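Local atomic coordinates of conserved hypothetical protein VT76 (Thermotoga maritima, PDB entry 1RCU), a protein that is of unknown function but belongs to the SLOG superfamily of Rossmann-like proteins, whose members are thought to bind nucleotides or related ligands. Residues Met23-Val28 with Leu60-Gly65; Leu48-Thr53 with Glu71-Gly76; Gly81-Gly86 with Tyr97-Val102; Val114-Ala119 with Tyr139-Pro144; Val123-Glu128 with Ile146-Thr151. One frame throughout, in Å; residues are numbered along the deposited sequence.

Interaction 1: Met23-Val28 with Leu60-Gly65; sequences MKKVVV and LVFNGG
Four backbone hydrogen bonds stitch K24, V26 and V28 to L60 and F62, joining two parallel strands near the middle of the sheet. L60 N gives to K24 O and V26 N to L60 O; F62 N then gives to V26 O at 3.1 Å, and V28 N to F62 O. Between them, V27 CA comes 3.3 Å from F62 O, a CA-H...O contact.

The apolar packing splits over the two faces. On one, V26 and V61 touch loosely and meet L54 of helix 44-56; on the other, V27 CG2 rests 3.7 Å from F62 CB. At the end of the pairing V28 CG2 lies alongside N63 CB, 4.0 Å away.

K25 runs out extended past L60, its CE 3.9 Å from L60 CD2, and crosses the F62 ring slantwise with CD 3.5 Å from CE1. Its NZ goes on to A101 O of the second subunit. With an alanine here, L60 and the F62 ring would probably lose cover and that carbonyl its lysine partner.

This strand 25-30, helix 44-56, strand 60-63 unit thus combines an apolar core with one long polar arm, whose greasy shaft serves the fold and whose amine serves the subunit interface.

Interaction 2: Leu48-Thr53 with Glu71-Gly76; sequences LELGRT and ELVSQG
G76 O is met from two places on R52: the CA-H approaches it at 3.3 Å, and CG lies just as near. R52 N is also close to this oxygen, but at too poor an angle to count as a hydrogen bond, so no conventional hydrogen bond crosses between the helices. One turn away the theme recurs, with G51 CA 3.5 Å from V73 O.

Such backbone-on-backbone contact is possible because G51 and G76 face each other, their CA atoms 4.2 Å apart. A CB on G51 would run into V73 O, and one on G76 into L48 O. The two glycines let the segment axes close to 6.7 Å while crossing at -41°. These are helices 44-56 and 68-79, successive helices of a Rossmann-like alpha/beta fold, linked through strand 60-63 and lying against the same side of the parallel sheet. Beneath them, L50 CD2 meets V73 CG2 at 4.1 Å, and L50 goes on to touch V123 and I125 of the sheet.

Away from the sheet, L48 fills the groove beside the glycines. Its CG stands anti to the carbonyl carbon (chi1 -75°), which carries CD2 across to L72 O and to Q75 NE2, the latter 3.5 Å off. L48 CB meanwhile sits over one face of the R52 guanidinium, toward its rim. E79 ties the polar ends together: R52 NE makes a salt bridge to it, and Q75 NE2 a hydrogen bond.

Interaction 3: Gly81-Gly86 with Tyr97-Val102; sequences GGTVVG and YLSVAV
V84-G86 and V100-V102 run parallel as neighbouring strands, their axes 4.8 Å apart and 22° askew, with G86 N giving to V100 O and V102 N to G86 O. They form one margin of the Rossmann-like sheet: strand 100-103 is outermost within the chain, and the connection to it from strand 84-88 contains no helix.

Before the regular pairing begins, S99 has helical backbone angles and takes up the ladder by other means. Its N gives to V84 O at 2.8 Å, while its side chain, with OG anti to the carbonyl carbon (chi1 -62°), turns back so that OG accepts from V84 N at 3.0 Å. That bond is nearly straight, 168° at the hydrogen, so a hydroxyl here does the work of a strand carbonyl. S99 CB also packs on T83 CG2, 3.5 Å away.

On one face V85 and V100 stand side by side, with V85 CG2 4.1 Å from V100 CB, and V85 CG1 reaches on to V102 CG2. This face meets the second subunit, where V85 packs on V100 of that copy and V100 on its V85.

Across the sheet, L98 folds over G86, where a side chain would collide with the leucine's CD1. Its CD2 lies 3.7 Å from both the N and the CA of the glycine. V84, which also touches S74 of helix 68-79, sets CG1 3.6 Å from Y97 O.

Interaction 4: Val114-Ala119 with Tyr139-Pro144; sequences VLLRNA and YALGKP
This is a mixed contact between two turns, L116-A119 and L141-K143, each at the C-terminal end of a helix: an apolar touch, a leucine laid on a guanidinium, and one lysine-to-carbonyl hydrogen bond. The turns follow helices 108-116 and 129-140 and lead into the neighbouring strands 121-125 and 145-148.

L141 provides the apolar part with both of its methyls. CD1 meets L116 CB at 3.7 Å, while CD2 sits over one face of the R117 guanidinium, 3.5 Å above its plane and displaced toward the rim. R117 gets there by bending at chi2 (-69°): its CB starts out away from L141, but the folded chain brings the guanidinium back, its face to CD2, the two side chains crossing at about a right angle. The same guanidinium is salt-bridged through NH2 to D107 of the third subunit, so L141 covers a group that also serves the assembly.

A type I beta turn runs from L116 to A119; after helix 129-140, G142, with positive phi, belongs to a Schellman motif that swings the chain out toward K143. The lysine, itself bent at chi2, reaches over to the other turn with its methylenes beside it, CE 3.4 Å from L116 O. Its NZ then gives to A119 O at 2.7 Å, approaching nearly in line with the carbonyl bond, while A119 CB packs on V27 of strand 25-30.

Interaction 5: Val123-Glu128 with Ile146-Thr151; sequences VSIGGE and ILLRGT
T151, V123 and S124 give up the most surface in this contact, and T151 is the one that closes it. Its OG1 accepts from G126 N at 3.0 Å and gives to L148 O at 2.6 Å, bridging G126 and the first residue of the type II turn L148-T151. The hydroxyl stands between the backbone N and the carbonyl carbon (chi1 63°), which turns it inward to serve both; CB meanwhile packs on I125 CG2, 3.9 Å away. A valine in its place would probably leave G126 N and L148 O without their shared partner and let the turn drift from the strand.

S124 carries the regular parallel pairing: its N gives to I146 O, and its O takes L148 N at 3.0 Å. Its own hydroxyl looks elsewhere, to T155. V123 adds a CA-H...O contact, CA 3.3 Å from I146 O, and its CG1 is near the same oxygen. Next along, I125 CG1 runs beside L148 CD2 at 3.8 Å.

Strand 121-125, helix 129-140 and strand 145-148 make a beta-alpha-beta unit. G126 and G127 open its glycine-rich turn, with E128 as N-cap, loosely resembling the PGGxGT loop of LOG-type relatives, though one residue longer and without the proline. The chemistry implies that beyond the S124 bonds one threonine hydroxyl carries the pairing on and fixes the first residue of that turn.

From the N terminus, interaction 1 closes the first loop by pairing strands 25-30 and 60-63 around helix 44-56. Interaction 2 starts within that loop and ends beyond it, so the two cross; V28 packs on V73, and N63 ND2 meets S74 OG, where helices and sheet join. Interaction 3 follows in series, a short loop that adds strand 100-103, at one margin of the sheet, and V61 O to V85 N links it to interaction 1. Interactions 4 and 5 cross in turn: segment 114-119 lies ahead of interaction 5, while segment 139-144 falls inside its loop. V27 O to V123 N joins the two halves of the sheet.

Interaction 1: Met23-Val28 with Leu60-Gly65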
# COMPACT_ATOMS: atom_id res chain seq x y z
N MSE A 23 20.70 3.60 17.91
CA MSE A 23 20.81 2.53 16.87
C MSE A 23 19.66 1.53 16.93
O MSE A 23 19.06 1.21 15.90
CB MSE A 23 22.15 1.80 17.01
CG MSE A 23 22.56 1.52 18.46
SE MSE A 23 24.25 0.55 18.63
CE MSE A 23 23.77 -1.05 17.63
N LYS A 24 19.36 1.04 18.13
CA LYS A 24 18.29 0.07 18.32
C LYS A 24 16.92 0.75 18.26
O LYS A 24 16.68 1.75 18.95
CB LYS A 24 18.43 -0.64 19.67
CG LYS A 24 17.75 -1.99 19.71
CD LYS A 24 18.19 -2.77 20.94
CE LYS A 24 18.58 -4.20 20.59
NZ LYS A 24 19.16 -4.90 21.78
N LYS A 25 16.03 0.21 17.44
CA LYS A 25 14.71 0.77 17.27
C LYS A 25 13.59 0.02 17.98
O LYS A 25 13.38 -1.17 17.73
CB LYS A 25 14.36 0.82 15.78
CG LYS A 25 15.11 1.83 14.94
CD LYS A 25 14.50 1.81 13.54
CE LYS A 25 15.20 2.75 12.56
NZ LYS A 25 14.55 2.80 11.21
N VAL A 26 12.85 0.71 18.85
CA VAL A 26 11.72 0.04 19.49
C VAL A 26 10.44 0.76 19.10
O VAL A 26 10.35 1.99 19.10
CB VAL A 26 11.84 -0.04 21.05
CG1 VAL A 26 13.29 -0.14 21.45
CG2 VAL A 26 11.15 1.13 21.71
N VAL A 27 9.46 -0.04 18.71
CA VAL A 27 8.16 0.45 18.31
C VAL A 27 7.22 0.25 19.50
O VAL A 27 7.21 -0.82 20.10
CB VAL A 27 7.66 -0.35 17.07
CG1 VAL A 27 6.15 -0.23 16.93
CG2 VAL A 27 8.35 0.15 15.79
N VAL A 28 6.47 1.29 19.87
CA VAL A 28 5.52 1.16 20.96
C VAL A 28 4.13 1.42 20.40
O VAL A 28 3.92 2.37 19.65
CB VAL A 28 5.82 2.13 22.17
CG1 VAL A 28 7.29 2.02 22.58
CG2 VAL A 28 5.47 3.55 21.82
N LEU A 60 15.94 4.45 19.63
CA LEU A 60 15.20 5.31 18.71
C LEU A 60 13.74 4.83 18.77
O LEU A 60 13.46 3.67 18.47
CB LEU A 60 15.76 5.15 17.29
CG LEU A 60 15.10 6.01 16.22
CD1 LEU A 60 15.08 7.46 16.66
CD2 LEU A 60 15.87 5.83 14.93
N VAL A 61 12.82 5.71 19.16
CA VAL A 61 11.42 5.32 19.30
C VAL A 61 10.48 5.64 18.13
O VAL A 61 10.50 6.74 17.58
CB VAL A 61 10.82 5.89 20.62
CG1 VAL A 61 9.40 5.37 20.84
CG2 VAL A 61 11.71 5.49 21.81
N PHE A 62 9.68 4.65 17.75
CA PHE A 62 8.68 4.78 16.68
C PHE A 62 7.30 4.44 17.21
O PHE A 62 7.15 3.54 18.04
CB PHE A 62 8.94 3.78 15.54
CG PHE A 62 10.05 4.16 14.63
CD1 PHE A 62 11.36 4.11 15.06
CD2 PHE A 62 9.77 4.58 13.33
CE1 PHE A 62 12.40 4.47 14.20
CE2 PHE A 62 10.80 4.94 12.45
CZ PHE A 62 12.12 4.88 12.89
N ASN A 63 6.29 5.15 16.71
CA ASN A 63 4.91 4.89 17.09
C ASN A 63 3.94 5.40 16.02
O ASN A 63 4.35 6.12 15.10
CB ASN A 63 4.59 5.51 18.46
CG ASN A 63 4.77 7.01 18.49
OD1 ASN A 63 4.19 7.73 17.67
ND2 ASN A 63 5.55 7.50 19.43
N GLY A 64 2.67 5.03 16.16
CA GLY A 64 1.64 5.43 15.22
C GLY A 64 1.34 6.92 15.11
O GLY A 64 0.40 7.30 14.42
N GLY A 65 2.12 7.74 15.82
CA GLY A 65 1.99 9.19 15.76
C GLY A 65 0.76 9.95 16.24
O GLY A 65 0.79 11.18 16.29

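Interaction 2: Leu48-Thr53 with Glu71-Gly76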
# COMPACT_ATOMS: atom_id res chain seq x y z
N LEU A 48 4.80 7.65 30.45
CA LEU A 48 5.89 8.62 30.57
C LEU A 48 7.16 7.95 31.01
O LEU A 48 8.24 8.31 30.54
CB LEU A 48 5.55 9.71 31.59
CG LEU A 48 4.54 10.81 31.25
CD1 LEU A 48 4.39 11.74 32.46
CD2 LEU A 48 5.01 11.59 30.03
N GLU A 49 7.07 6.97 31.92
CA GLU A 49 8.27 6.29 32.37
C GLU A 49 8.87 5.51 31.22
O GLU A 49 10.07 5.54 31.02
CB GLU A 49 8.01 5.32 33.53
CG GLU A 49 9.33 4.74 34.09
CD GLU A 49 9.13 3.57 35.06
OE1 GLU A 49 7.97 3.16 35.27
OE2 GLU A 49 10.14 3.07 35.59
N LEU A 50 8.02 4.84 30.44
CA LEU A 50 8.50 4.05 29.32
C LEU A 50 9.24 4.93 28.32
O LEU A 50 10.33 4.58 27.86
CB LEU A 50 7.33 3.34 28.62
CG LEU A 50 7.74 2.60 27.34
CD1 LEU A 50 8.75 1.53 27.68
CD2 LEU A 50 6.54 1.98 26.66
N GLY A 51 8.65 6.08 28.00
CA GLY A 51 9.25 7.00 27.05
C GLY A 51 10.58 7.57 27.49
O GLY A 51 11.54 7.60 26.71
N ARG A 52 10.64 8.01 28.73
CA ARG A 52 11.86 8.58 29.28
C ARG A 52 12.97 7.53 29.34
O ARG A 52 14.10 7.79 28.94
CB ARG A 52 11.58 9.12 30.67
CG ARG A 52 10.51 10.19 30.73
CD ARG A 52 10.61 10.88 32.05
NE ARG A 52 9.59 11.90 32.26
CZ ARG A 52 8.58 11.78 33.11
NH1 ARG A 52 8.44 10.68 33.82
NH2 ARG A 52 7.72 12.78 33.26
N THR A 53 12.62 6.35 29.83
CA THR A 53 13.59 5.28 29.96
C THR A 53 14.17 4.86 28.62
O THR A 53 15.36 4.56 28.52
CB THR A 53 12.96 4.06 30.61
OG1 THR A 53 12.37 4.44 31.86
CG2 THR A 53 14.03 2.98 30.85
N GLU A 71 1.01 9.54 22.27
CA GLU A 71 1.35 10.90 22.65
C GLU A 71 2.17 10.97 23.93
O GLU A 71 3.17 11.68 23.99
CB GLU A 71 0.08 11.73 22.81
CG GLU A 71 0.33 13.20 23.13
CD GLU A 71 -0.93 14.04 23.02
OE1 GLU A 71 -1.60 13.96 21.96
OE2 GLU A 71 -1.24 14.77 23.99
N LEU A 72 1.74 10.23 24.94
CA LEU A 72 2.40 10.22 26.24
C LEU A 72 3.80 9.63 26.20
O LEU A 72 4.73 10.13 26.85
CB LEU A 72 1.53 9.46 27.23
CG LEU A 72 0.13 10.06 27.38
CD1 LEU A 72 -0.73 9.13 28.22
CD2 LEU A 72 0.20 11.45 28.01
N VAL A 73 3.96 8.55 25.45
CA VAL A 73 5.26 7.92 25.33
C VAL A 73 6.18 8.91 24.61
O VAL A 73 7.35 9.07 24.99
CB VAL A 73 5.16 6.60 24.56
CG1 VAL A 73 6.50 6.22 23.97
CG2 VAL A 73 4.69 5.50 25.52
N SER A 74 5.65 9.60 23.61
CA SER A 74 6.44 10.57 22.88
C SER A 74 6.88 11.72 23.78
O SER A 74 8.03 12.15 23.75
CB SER A 74 5.64 11.08 21.70
OG SER A 74 5.30 10.02 20.83
N GLN A 75 5.96 12.22 24.59
CA GLN A 75 6.27 13.31 25.51
C GLN A 75 7.43 12.86 26.39
O GLN A 75 8.38 13.60 26.63
CB GLN A 75 5.07 13.63 26.40
CG GLN A 75 5.23 14.84 27.30
CD GLN A 75 4.09 14.97 28.29
OE1 GLN A 75 2.92 14.98 27.90
NE2 GLN A 75 4.42 15.05 29.58
N GLY A 76 7.35 11.62 26.86
CA GLY A 76 8.39 11.09 27.71
C GLY A 76 9.74 11.01 27.03
O GLY A 76 10.77 11.25 27.66

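Interaction 3: Gly81-Gly86 with Tyr97-Val102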
# COMPACT_ATOMS: atom_id res chain seq x y z
N GLY A 81 15.04 14.16 26.01
CA GLY A 81 15.92 14.50 24.91
C GLY A 81 16.16 13.41 23.89
O GLY A 81 17.10 13.47 23.11
N GLY A 82 15.32 12.38 23.89
CA GLY A 82 15.49 11.32 22.92
C GLY A 82 14.76 11.68 21.65
O GLY A 82 14.09 12.71 21.58
N THR A 83 14.90 10.84 20.63
CA THR A 83 14.23 11.08 19.35
C THR A 83 13.08 10.09 19.20
O THR A 83 13.23 8.90 19.48
CB THR A 83 15.16 10.87 18.15
OG1 THR A 83 16.27 11.75 18.24
CG2 THR A 83 14.40 11.16 16.84
N VAL A 84 11.94 10.58 18.75
CA VAL A 84 10.78 9.73 18.54
C VAL A 84 10.16 10.09 17.20
O VAL A 84 9.86 11.25 16.90
CB VAL A 84 9.76 9.85 19.71
CG1 VAL A 84 9.44 11.28 19.97
CG2 VAL A 84 8.49 9.04 19.42
N VAL A 85 9.99 9.07 16.37
CA VAL A 85 9.46 9.24 15.02
C VAL A 85 8.06 8.66 14.87
O VAL A 85 7.80 7.51 15.25
CB VAL A 85 10.40 8.55 14.01
CG1 VAL A 85 9.76 8.57 12.62
CG2 VAL A 85 11.75 9.24 14.01
N GLY A 86 7.17 9.46 14.29
CA GLY A 86 5.80 9.03 14.09
C GLY A 86 5.48 8.64 12.66
O GLY A 86 5.87 9.33 11.71
N TYR A 97 4.72 16.05 19.92
CA TYR A 97 6.01 15.72 20.53
C TYR A 97 6.89 14.94 19.58
O TYR A 97 7.99 14.55 19.93
CB TYR A 97 5.80 14.91 21.79
CG TYR A 97 4.98 15.61 22.85
CD1 TYR A 97 5.55 16.62 23.64
CD2 TYR A 97 3.64 15.27 23.05
CE1 TYR A 97 4.79 17.26 24.62
CE2 TYR A 97 2.88 15.91 24.02
CZ TYR A 97 3.46 16.90 24.79
OH TYR A 97 2.69 17.53 25.74
N LEU A 98 6.40 14.73 18.36
CA LEU A 98 7.15 13.97 17.38
C LEU A 98 8.41 14.70 16.90
O LEU A 98 8.35 15.88 16.52
CB LEU A 98 6.25 13.62 16.19
CG LEU A 98 5.06 12.71 16.46
CD1 LEU A 98 4.26 12.55 15.18
CD2 LEU A 98 5.54 11.36 16.97
N SER A 99 9.55 14.02 16.93
CA SER A 99 10.79 14.61 16.47
C SER A 99 10.66 14.75 14.97
O SER A 99 11.08 15.73 14.39
CB SER A 99 11.98 13.71 16.79
OG SER A 99 12.13 13.52 18.19
N VAL A 100 10.06 13.74 14.35
CA VAL A 100 9.83 13.71 12.92
C VAL A 100 8.46 13.07 12.75
O VAL A 100 8.16 12.08 13.41
CB VAL A 100 10.85 12.80 12.20
CG1 VAL A 100 10.47 12.61 10.73
CG2 VAL A 100 12.25 13.38 12.34
N ALA A 101 7.63 13.63 11.87
CA ALA A 101 6.30 13.10 11.57
C ALA A 101 6.35 12.61 10.12
O ALA A 101 6.64 13.39 9.20
CB ALA A 101 5.23 14.19 11.72
N VAL A 102 6.07 11.33 9.91
CA VAL A 102 6.10 10.77 8.56
C VAL A 102 4.72 10.42 8.06
O VAL A 102 4.07 9.51 8.59
CB VAL A 102 6.97 9.47 8.50
CG1 VAL A 102 6.83 8.81 7.14
CG2 VAL A 102 8.42 9.79 8.79

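Interaction 4: Val114-Ala119 with Tyr139-Pro144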
# COMPACT_ATOMS: atom_id res chain seq x y z
N VAL A 114 3.78 -0.70 8.02
CA VAL A 114 5.04 -0.08 7.66
C VAL A 114 5.70 0.38 8.96
O VAL A 114 6.91 0.55 9.03
CB VAL A 114 4.89 1.12 6.66
CG1 VAL A 114 3.46 1.30 6.26
CG2 VAL A 114 5.47 2.37 7.27
N LEU A 115 4.88 0.55 10.00
CA LEU A 115 5.38 0.97 11.31
C LEU A 115 6.16 -0.21 11.90
O LEU A 115 7.23 -0.02 12.47
CB LEU A 115 4.19 1.31 12.20
CG LEU A 115 4.32 1.99 13.57
CD1 LEU A 115 3.61 1.16 14.58
CD2 LEU A 115 5.77 2.21 13.94
N LEU A 116 5.60 -1.41 11.75
CA LEU A 116 6.23 -2.62 12.27
C LEU A 116 7.56 -2.97 11.60
O LEU A 116 8.40 -3.63 12.21
CB LEU A 116 5.28 -3.81 12.14
CG LEU A 116 4.11 -3.80 13.12
CD1 LEU A 116 3.11 -4.87 12.70
CD2 LEU A 116 4.63 -4.02 14.56
N ARG A 117 7.75 -2.53 10.36
CA ARG A 117 8.99 -2.80 9.63
C ARG A 117 10.12 -2.04 10.28
O ARG A 117 11.29 -2.34 10.06
CB ARG A 117 8.87 -2.36 8.17
CG ARG A 117 7.76 -3.01 7.37
CD ARG A 117 8.07 -4.48 7.12
NE ARG A 117 7.08 -5.12 6.26
CZ ARG A 117 7.17 -6.40 5.89
NH1 ARG A 117 8.20 -7.15 6.29
NH2 ARG A 117 6.23 -6.95 5.13
N ASN A 118 9.78 -1.03 11.07
CA ASN A 118 10.80 -0.22 11.71
C ASN A 118 11.09 -0.66 13.13
O ASN A 118 11.56 0.13 13.94
CB ASN A 118 10.39 1.25 11.70
CG ASN A 118 10.46 1.85 10.31
OD1 ASN A 118 11.54 2.24 9.84
ND2 ASN A 118 9.32 1.92 9.63
N ALA A 119 10.83 -1.93 13.44
CA ALA A 119 11.06 -2.40 14.79
C ALA A 119 12.04 -3.54 14.96
O ALA A 119 12.08 -4.47 14.16
CB ALA A 119 9.72 -2.79 15.45
N TYR A 139 4.29 -10.27 15.33
CA TYR A 139 4.62 -11.68 15.44
C TYR A 139 4.76 -12.37 14.08
O TYR A 139 5.66 -13.20 13.87
CB TYR A 139 3.57 -12.38 16.29
CG TYR A 139 3.65 -13.88 16.29
CD1 TYR A 139 2.93 -14.64 15.35
CD2 TYR A 139 4.44 -14.55 17.21
CE1 TYR A 139 3.01 -16.02 15.33
CE2 TYR A 139 4.51 -15.93 17.22
CZ TYR A 139 3.79 -16.66 16.28
OH TYR A 139 3.85 -18.03 16.30
N ALA A 140 3.88 -12.04 13.15
CA ALA A 140 3.93 -12.64 11.82
C ALA A 140 5.20 -12.21 11.09
O ALA A 140 5.66 -12.91 10.20
CB ALA A 140 2.72 -12.24 11.04
N LEU A 141 5.75 -11.06 11.48
CA LEU A 141 6.96 -10.51 10.86
C LEU A 141 8.27 -10.90 11.58
O LEU A 141 9.35 -10.52 11.17
CB LEU A 141 6.85 -8.97 10.78
CG LEU A 141 5.72 -8.31 9.97
CD1 LEU A 141 5.88 -6.77 9.99
CD2 LEU A 141 5.75 -8.81 8.53
N GLY A 142 8.16 -11.64 12.68
CA GLY A 142 9.34 -12.05 13.41
C GLY A 142 9.91 -11.01 14.36
O GLY A 142 11.09 -11.04 14.73
N LYS A 143 9.06 -10.08 14.79
CA LYS A 143 9.49 -9.03 15.70
C LYS A 143 9.12 -9.39 17.12
O LYS A 143 7.95 -9.64 17.41
CB LYS A 143 8.80 -7.71 15.35
CG LYS A 143 8.90 -7.32 13.88
CD LYS A 143 10.34 -7.04 13.51
CE LYS A 143 10.43 -6.31 12.19
NZ LYS A 143 11.84 -5.98 11.89
N PRO A 144 10.10 -9.45 18.02
CA PRO A 144 9.76 -9.79 19.40
C PRO A 144 8.86 -8.70 19.97
O PRO A 144 9.06 -7.51 19.72
CB PRO A 144 11.12 -9.86 20.09
CG PRO A 144 11.97 -8.94 19.26
CD PRO A 144 11.55 -9.29 17.85

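Interaction 5: Val123-Glu128 with Ile146-Thr151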
# COMPACT_ATOMS: atom_id res chain seq x y z
N VAL A 123 6.79 -2.91 21.97
CA VAL A 123 6.30 -2.84 23.34
C VAL A 123 4.85 -2.39 23.24
O VAL A 123 4.54 -1.41 22.57
CB VAL A 123 7.09 -1.81 24.17
CG1 VAL A 123 6.55 -1.75 25.60
CG2 VAL A 123 8.56 -2.20 24.18
N SER A 124 3.97 -3.12 23.92
CA SER A 124 2.53 -2.89 23.87
C SER A 124 1.93 -2.39 25.18
O SER A 124 2.25 -2.90 26.24
CB SER A 124 1.89 -4.21 23.46
OG SER A 124 0.51 -4.06 23.22
N ILE A 125 1.04 -1.41 25.09
CA ILE A 125 0.36 -0.85 26.27
C ILE A 125 -1.13 -0.66 25.99
O ILE A 125 -1.52 0.08 25.07
CB ILE A 125 0.94 0.54 26.67
CG1 ILE A 125 2.39 0.38 27.12
CG2 ILE A 125 0.12 1.15 27.79
CD1 ILE A 125 3.07 1.71 27.38
N GLY A 126 -1.97 -1.34 26.77
CA GLY A 126 -3.41 -1.25 26.60
C GLY A 126 -3.81 -1.57 25.18
O GLY A 126 -3.43 -2.62 24.66
N GLY A 127 -4.60 -0.69 24.58
CA GLY A 127 -4.98 -0.87 23.19
C GLY A 127 -6.27 -1.57 22.81
O GLY A 127 -6.74 -2.51 23.48
N GLU A 128 -6.85 -1.09 21.71
CA GLU A 128 -8.05 -1.66 21.16
C GLU A 128 -7.66 -2.47 19.92
O GLU A 128 -6.51 -2.90 19.78
CB GLU A 128 -9.07 -0.56 20.81
CG GLU A 128 -9.66 0.20 22.02
CD GLU A 128 -10.37 -0.71 23.04
OE1 GLU A 128 -10.81 -1.82 22.68
OE2 GLU A 128 -10.49 -0.29 24.20
N ILE A 146 6.93 -7.28 23.54
CA ILE A 146 6.95 -7.27 24.99
C ILE A 146 5.64 -6.63 25.42
O ILE A 146 5.39 -5.46 25.14
CB ILE A 146 8.13 -6.45 25.54
CG1 ILE A 146 9.44 -7.07 25.06
CG2 ILE A 146 8.05 -6.40 27.09
CD1 ILE A 146 10.66 -6.22 25.36
N LEU A 147 4.79 -7.41 26.08
CA LEU A 147 3.50 -6.91 26.54
C LEU A 147 3.74 -6.30 27.91
O LEU A 147 4.36 -6.94 28.78
CB LEU A 147 2.47 -8.05 26.68
CG LEU A 147 2.23 -9.05 25.54
CD1 LEU A 147 1.24 -10.14 25.98
CD2 LEU A 147 1.69 -8.33 24.31
N LEU A 148 3.29 -5.07 28.11
CA LEU A 148 3.46 -4.43 29.40
C LEU A 148 2.14 -4.71 30.12
O LEU A 148 1.16 -3.99 29.95
CB LEU A 148 3.69 -2.93 29.22
CG LEU A 148 4.26 -2.19 30.44
CD1 LEU A 148 5.54 -2.88 30.96
CD2 LEU A 148 4.56 -0.77 30.05
N ARG A 149 2.12 -5.80 30.88
CA ARG A 149 0.94 -6.25 31.59
C ARG A 149 0.38 -5.29 32.63
O ARG A 149 1.08 -4.42 33.14
CB ARG A 149 1.24 -7.60 32.25
CG ARG A 149 1.88 -8.54 31.27
CD ARG A 149 0.93 -8.93 30.17
NE ARG A 149 0.37 -10.23 30.50
CZ ARG A 149 -0.68 -10.42 31.28
NH1 ARG A 149 -1.32 -9.40 31.81
NH2 ARG A 149 -1.04 -11.65 31.55
N GLY A 150 -0.89 -5.49 32.96
CA GLY A 150 -1.54 -4.64 33.94
C GLY A 150 -2.08 -3.38 33.32
O GLY A 150 -2.83 -2.66 33.95
N THR A 151 -1.72 -3.12 32.06
CA THR A 151 -2.16 -1.92 31.37
C THR A 151 -3.48 -2.11 30.63
O THR A 151 -3.94 -1.21 29.91
CB THR A 151 -1.09 -1.45 30.37
OG1 THR A 151 -0.90 -2.45 29.35
CG2 THR A 151 0.23 -1.19 31.09